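Local structure of protein gp18 (Listeria monocytogenes EGD-e, 3GS9) at residues 146-149 with 150-154; 153-156 with 157-160. The protein is a prophage tail protein of the endopeptidase-tail family, probably a structural component of the phage tail. All coordinates share one frame; numbering follows the deposited sequence.

How the interactions relate
Both interactions are local and use helix 150-161. Interaction 1 is its start, where strand 141-149 runs into the first turn. Interaction 2 is the next stretch of the same helix, and Leu-153 and Ile-154 serve in both. Their centres lie about 8 Å apart. Interaction 1 is partly buried, and asparagine side chains do most of its work by bonding to backbone N-H groups and a threonine hydroxyl. Interaction 2 is more buried. Backbone bonds carry it, with one amide-carboxylate bond between side chains and a water on the more exposed face. Leu-153, Ile-154, Leu-157 and Leu-158 are buried.

Interaction 1: residues 146-149 with 150-154; sequences GNNN and YLTLI
OD1 of Asn-149 accepts the backbone N-H of Thr-152 over 3.0 Å, and the bond is nearly straight at 170°. The donor sits above the plane of the Asn-149 amide, not on a lone pair. The same amide gives a hydrogen bond in return: Asn-149 ND2 donates to Thr-152 OG1 at 3.0 Å. This one is more bent, at 135°, and the hydroxyl is tilted from the amide plane. Two bonds to one residue fix the rotation of the Asn-149 amide. The first torsion explains the reach: CG stands between the backbone N and the carbonyl carbon (chi1 71°), which turns the amide over the first turn of the helix. The Asn-149 and Thr-152 side chains meet at about a right angle.

The backbone carbonyl of Asn-149 starts the helical bonding, taking Leu-153 N at 3.1 Å. Asn-148 adds a second layer. Its OD1 accepts the backbone N of Asn-149 at 2.9 Å, in the carbonyl plane, and so steadies the capping residue. Its amide also lies against the methyl of Thr-152, with CG 3.6 Å from Thr-152 CG2. Leu-153 closes the inner side. Its CD2 touches Asn-148 CB at 3.6 Å and Gly-146 CA at 3.7 Å, just before the chain turns at Asn-147 and Asn-148.

Tyr-150 points away from this corner. Its OH is hydrogen-bonded to the backbone O of Asp-122, and its ring meets Phe-119 edge-to-face. Asn-147 and Asn-148 face Gln-101 on strand 100-106 as a G1 beta bulge. The whole is a strand-to-helix corner: a beta bulge followed directly by an asparagine N-cap whose side chain bonds both the backbone N-H and the hydroxyl of Thr-152.

Interaction 2: residues 153-156 with 157-160; sequences LIDQ and LLDD
Gln-156 and Asp-160, one helical turn apart, are joined through their side chains. NE2 of Gln-156 donates to OD2 of Asp-160 at 2.9 Å, and the bond is close to straight at 165°. The oxygen lies near the amide plane and is met on its syn side. The amide and carboxylate planes are 70° apart, so the two groups do not lie flat on each other. Gln-156 reaches this far because CG is anti to the backbone N (chi1 -175°) and the chain runs on extended.

Backbone N-H groups bond to the carbonyl four residues earlier, as in an alpha helix. Leu-158 N to Ile-154 O is 2.9 Å, and Asp-160 N to Gln-156 O is 2.8 Å. The bond from Asp-159 N to Asp-155 O is weak at 3.3 Å. A water donates to that same Asp-155 O and to Asp-159 OD1, each at 3.2 Å, and so bridges the two residues.

Apolar contact within the helix is loose, with Ile-154 CG2 at 4.3 Å from Leu-158 CD2. The buried leucines turn from the helix axis onto neighbouring elements. Leu-157 packs on Cys-114, Leu-115 and Ile-118, at helix 111-118, and on Phe-145 of strand 141-149. Asp-160 OD1 forms a salt bridge with Arg-249 from a loop. OD2 also accepts from Gln-142 NE2, and this second bond ties the helix to strand 141-149.

Interaction 1: residues 146-149 with 150-154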
ATOM      1  N   GLY A 146      -3.616 -19.221 -16.858  1.00 16.71           N
ATOM      2  CA  GLY A 146      -2.307 -19.827 -16.671  1.00 18.12           C
ATOM      3  C   GLY A 146      -1.230 -18.786 -16.499  1.00 19.03           C
ATOM      4  O   GLY A 146      -1.498 -17.638 -16.126  1.00 18.82           O
ATOM      5  N   ASN A 147       0.006 -19.188 -16.771  1.00 20.92           N
ATOM      6  CA  ASN A 147       1.142 -18.300 -16.571  1.00 21.49           C
ATOM      7  C   ASN A 147       1.215 -17.779 -15.146  1.00 18.36           C
ATOM      8  O   ASN A 147       1.264 -16.567 -14.884  1.00 21.84           O
ATOM      9  CB  ASN A 147       1.128 -17.172 -17.618  1.00 22.62           C
ATOM     10  CG  ASN A 147       2.445 -16.429 -17.692  1.00 28.38           C
ATOM     11  OD1 ASN A 147       3.422 -16.813 -17.054  1.00 28.65           O
ATOM     12  ND2 ASN A 147       2.472 -15.351 -18.472  1.00 31.73           N
ATOM     13  N   ASN A 148       1.169 -18.700 -14.192  1.00 16.81           N
ATOM     14  CA  ASN A 148       1.286 -18.301 -12.809  1.00 15.79           C
ATOM     15  C   ASN A 148       1.588 -19.487 -11.932  1.00 14.86           C
ATOM     16  O   ASN A 148       1.627 -20.628 -12.381  1.00 15.36           O
ATOM     17  CB  ASN A 148       0.036 -17.537 -12.297  1.00 20.56           C
ATOM     18  CG  ASN A 148       0.409 -16.286 -11.495  1.00 20.06           C
ATOM     19  OD1 ASN A 148       1.194 -16.342 -10.527  1.00 24.86           O
ATOM     20  ND2 ASN A 148      -0.138 -15.148 -11.897  1.00 19.86           N
ATOM     21  N   ASN A 149       1.831 -19.200 -10.658  1.00 14.64           N
ATOM     22  CA  ASN A 149       2.056 -20.268  -9.700  1.00 13.65           C
ATOM     23  C   ASN A 149       0.725 -20.937  -9.357  1.00 15.70           C
ATOM     24  O   ASN A 149      -0.338 -20.347  -9.527  1.00 16.31           O
ATOM     25  CB  ASN A 149       2.788 -19.796  -8.447  1.00 16.62           C
ATOM     26  CG  ASN A 149       1.942 -18.941  -7.589  1.00 20.60           C
ATOM     27  OD1 ASN A 149       1.074 -19.449  -6.875  1.00 17.76           O
ATOM     28  ND2 ASN A 149       2.119 -17.616  -7.700  1.00 23.25           N
ATOM     29  N   TYR A 150       0.803 -22.151  -8.837  1.00 15.18           N
ATOM     30  CA  TYR A 150      -0.416 -22.951  -8.653  1.00 17.93           C
ATOM     31  C   TYR A 150      -1.397 -22.326  -7.673  1.00 16.85           C
ATOM     32  O   TYR A 150      -2.620 -22.441  -7.850  1.00 14.78           O
ATOM     33  CB  TYR A 150      -0.090 -24.377  -8.200  1.00 17.73           C
ATOM     34  CG  TYR A 150       0.689 -25.249  -9.184  1.00 19.90           C
ATOM     35  CD1 TYR A 150       0.904 -24.866 -10.513  1.00 20.77           C
ATOM     36  CD2 TYR A 150       1.141 -26.490  -8.776  1.00 15.73           C
ATOM     37  CE1 TYR A 150       1.605 -25.686 -11.393  1.00 17.67           C
ATOM     38  CE2 TYR A 150       1.823 -27.340  -9.653  1.00 17.13           C
ATOM     39  CZ  TYR A 150       2.057 -26.934 -10.947  1.00 20.15           C
ATOM     40  OH  TYR A 150       2.759 -27.782 -11.791  1.00 22.49           O
ATOM     41  N   LEU A 151      -0.892 -21.706  -6.606  1.00 16.05           N
ATOM     42  CA  LEU A 151      -1.783 -21.123  -5.611  1.00 15.21           C
ATOM     43  C   LEU A 151      -2.563 -19.931  -6.206  1.00 15.42           C
ATOM     44  O   LEU A 151      -3.767 -19.802  -6.008  1.00 17.06           O
ATOM     45  CB  LEU A 151      -0.965 -20.671  -4.395  1.00 15.92           C
ATOM     46  CG  LEU A 151      -1.740 -20.137  -3.199  1.00 20.86           C
ATOM     47  CD1 LEU A 151      -2.759 -21.130  -2.686  1.00 24.26           C
ATOM     48  CD2 LEU A 151      -0.768 -19.801  -2.089  1.00 20.88           C
ATOM     49  N   THR A 152      -1.855 -19.047  -6.913  1.00 15.33           N
ATOM     50  CA  THR A 152      -2.498 -17.882  -7.537  1.00 16.78           C
ATOM     51  C   THR A 152      -3.582 -18.311  -8.539  1.00 14.78           C
ATOM     52  O   THR A 152      -4.692 -17.737  -8.573  1.00 14.93           O
ATOM     53  CB  THR A 152      -1.459 -16.984  -8.210  1.00 18.17           C
ATOM     54  OG1 THR A 152      -0.593 -16.493  -7.190  1.00 16.38           O
ATOM     55  CG2 THR A 152      -2.158 -15.842  -8.952  1.00 18.73           C
ATOM     56  N   LEU A 153      -3.281 -19.371  -9.294  1.00 14.37           N
ATOM     57  CA  LEU A 153      -4.217 -19.905 -10.269  1.00 17.37           C
ATOM     58  C   LEU A 153      -5.455 -20.470  -9.564  1.00 17.79           C
ATOM     59  O   LEU A 153      -6.588 -20.198  -9.977  1.00 14.82           O
ATOM     60  CB  LEU A 153      -3.532 -20.949 -11.180  1.00 13.47           C
ATOM     61  CG  LEU A 153      -2.466 -20.413 -12.172  1.00 13.32           C
ATOM     62  CD1 LEU A 153      -1.919 -21.590 -12.989  1.00 14.12           C
ATOM     63  CD2 LEU A 153      -3.030 -19.279 -13.053  1.00 14.95           C
ATOM     64  N   ILE A 154      -5.242 -21.263  -8.507  1.00 13.57           N
ATOM     65  CA  ILE A 154      -6.352 -21.795  -7.726  1.00 14.38           C
ATOM     66  C   ILE A 154      -7.213 -20.642  -7.200  1.00 12.44           C
ATOM     67  O   ILE A 154      -8.437 -20.647  -7.307  1.00 13.96           O
ATOM     68  CB  ILE A 154      -5.845 -22.669  -6.587  1.00 14.15           C
ATOM     69  CG1 ILE A 154      -5.307 -23.985  -7.139  1.00 14.70           C
ATOM     70  CG2 ILE A 154      -6.952 -22.919  -5.550  1.00 19.37           C
ATOM     71  CD1 ILE A 154      -4.678 -24.896  -6.101  1.00 16.93           C
TER

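Interaction 2: residues 153-156 with 157-160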
ATOM      1  N   LEU A 153      -3.281 -19.371  -9.294  1.00 14.37           N
ATOM      2  CA  LEU A 153      -4.217 -19.905 -10.269  1.00 17.37           C
ATOM      3  C   LEU A 153      -5.455 -20.470  -9.564  1.00 17.79           C
ATOM      4  O   LEU A 153      -6.588 -20.198  -9.977  1.00 14.82           O
ATOM      5  CB  LEU A 153      -3.532 -20.949 -11.180  1.00 13.47           C
ATOM      6  CG  LEU A 153      -2.466 -20.413 -12.172  1.00 13.32           C
ATOM      7  CD1 LEU A 153      -1.919 -21.590 -12.989  1.00 14.12           C
ATOM      8  CD2 LEU A 153      -3.030 -19.279 -13.053  1.00 14.95           C
ATOM      9  N   ILE A 154      -5.242 -21.263  -8.507  1.00 13.57           N
ATOM     10  CA  ILE A 154      -6.352 -21.795  -7.726  1.00 14.38           C
ATOM     11  C   ILE A 154      -7.213 -20.642  -7.200  1.00 12.44           C
ATOM     12  O   ILE A 154      -8.437 -20.647  -7.307  1.00 13.96           O
ATOM     13  CB  ILE A 154      -5.845 -22.669  -6.587  1.00 14.15           C
ATOM     14  CG1 ILE A 154      -5.307 -23.985  -7.139  1.00 14.70           C
ATOM     15  CG2 ILE A 154      -6.952 -22.919  -5.550  1.00 19.37           C
ATOM     16  CD1 ILE A 154      -4.678 -24.896  -6.101  1.00 16.93           C
ATOM     17  N   ASP A 155      -6.568 -19.626  -6.644  1.00 14.10           N
ATOM     18  CA  ASP A 155      -7.318 -18.483  -6.114  1.00 14.63           C
ATOM     19  C   ASP A 155      -8.175 -17.818  -7.174  1.00 11.73           C
ATOM     20  O   ASP A 155      -9.312 -17.392  -6.895  1.00 15.52           O
ATOM     21  CB  ASP A 155      -6.360 -17.497  -5.457  1.00 14.65           C
ATOM     22  CG  ASP A 155      -5.822 -18.009  -4.135  1.00 24.29           C
ATOM     23  OD1 ASP A 155      -6.371 -18.975  -3.641  1.00 21.77           O
ATOM     24  OD2 ASP A 155      -4.886 -17.424  -3.574  1.00 26.00           O
ATOM     25  N   GLN A 156      -7.665 -17.725  -8.393  1.00 14.06           N
ATOM     26  CA  GLN A 156      -8.460 -17.176  -9.488  1.00 14.04           C
ATOM     27  C   GLN A 156      -9.702 -18.036  -9.738  1.00 13.37           C
ATOM     28  O   GLN A 156     -10.813 -17.534  -9.907  1.00 14.63           O
ATOM     29  CB  GLN A 156      -7.641 -17.193 -10.776  1.00 14.06           C
ATOM     30  CG  GLN A 156      -8.389 -16.518 -11.867  1.00 20.35           C
ATOM     31  CD  GLN A 156      -7.756 -16.689 -13.173  1.00 26.96           C
ATOM     32  OE1 GLN A 156      -6.517 -16.656 -13.305  1.00 22.90           O
ATOM     33  NE2 GLN A 156      -8.592 -16.911 -14.178  1.00 19.66           N
ATOM     34  N   LEU A 157      -9.504 -19.347  -9.803  1.00 13.06           N
ATOM     35  CA  LEU A 157     -10.629 -20.274 -10.012  1.00 12.83           C
ATOM     36  C   LEU A 157     -11.696 -20.131  -8.920  1.00 12.67           C
ATOM     37  O   LEU A 157     -12.911 -20.252  -9.205  1.00 14.19           O
ATOM     38  CB  LEU A 157     -10.128 -21.723 -10.105  1.00 12.26           C
ATOM     39  CG  LEU A 157      -9.143 -22.006 -11.260  1.00 12.73           C
ATOM     40  CD1 LEU A 157      -8.610 -23.468 -11.240  1.00 15.83           C
ATOM     41  CD2 LEU A 157      -9.719 -21.581 -12.658  1.00 14.41           C
ATOM     42  N   LEU A 158     -11.268 -19.944  -7.671  1.00 12.14           N
ATOM     43  CA  LEU A 158     -12.207 -19.787  -6.583  1.00 14.72           C
ATOM     44  C   LEU A 158     -13.151 -18.634  -6.908  1.00 17.30           C
ATOM     45  O   LEU A 158     -14.382 -18.761  -6.772  1.00 14.50           O
ATOM     46  CB  LEU A 158     -11.492 -19.525  -5.265  1.00 15.49           C
ATOM     47  CG  LEU A 158     -10.516 -20.576  -4.741  1.00 15.33           C
ATOM     48  CD1 LEU A 158     -10.055 -20.207  -3.313  1.00 20.24           C
ATOM     49  CD2 LEU A 158     -11.095 -21.961  -4.748  1.00 15.08           C
ATOM     50  N   ASP A 159     -12.579 -17.523  -7.375  1.00 16.43           N
ATOM     51  CA  ASP A 159     -13.349 -16.314  -7.714  1.00 15.20           C
ATOM     52  C   ASP A 159     -14.206 -16.511  -9.004  1.00 17.90           C
ATOM     53  O   ASP A 159     -15.403 -16.154  -9.057  1.00 22.09           O
ATOM     54  CB  ASP A 159     -12.360 -15.137  -7.909  1.00 15.37           C
ATOM     55  CG  ASP A 159     -11.687 -14.693  -6.625  1.00 26.71           C
ATOM     56  OD1 ASP A 159     -12.250 -14.976  -5.546  1.00 27.23           O
ATOM     57  OD2 ASP A 159     -10.599 -14.047  -6.705  1.00 32.26           O
ATOM     58  N   ASP A 160     -13.591 -17.094 -10.028  1.00 13.71           N
ATOM     59  CA  ASP A 160     -14.224 -17.269 -11.323  1.00 13.88           C
ATOM     60  C   ASP A 160     -15.459 -18.145 -11.169  1.00 14.30           C
ATOM     61  O   ASP A 160     -16.529 -17.795 -11.686  1.00 15.51           O
ATOM     62  CB  ASP A 160     -13.281 -17.928 -12.326  1.00 14.66           C
ATOM     63  CG  ASP A 160     -12.261 -16.979 -12.900  1.00 14.74           C
ATOM     64  OD1 ASP A 160     -12.286 -15.766 -12.595  1.00 15.05           O
ATOM     65  OD2 ASP A 160     -11.403 -17.448 -13.689  1.00 18.53           O
TER
HETATM   66  O   HOH W   1      -9.815 -16.268  -3.932  1.00 35.94           O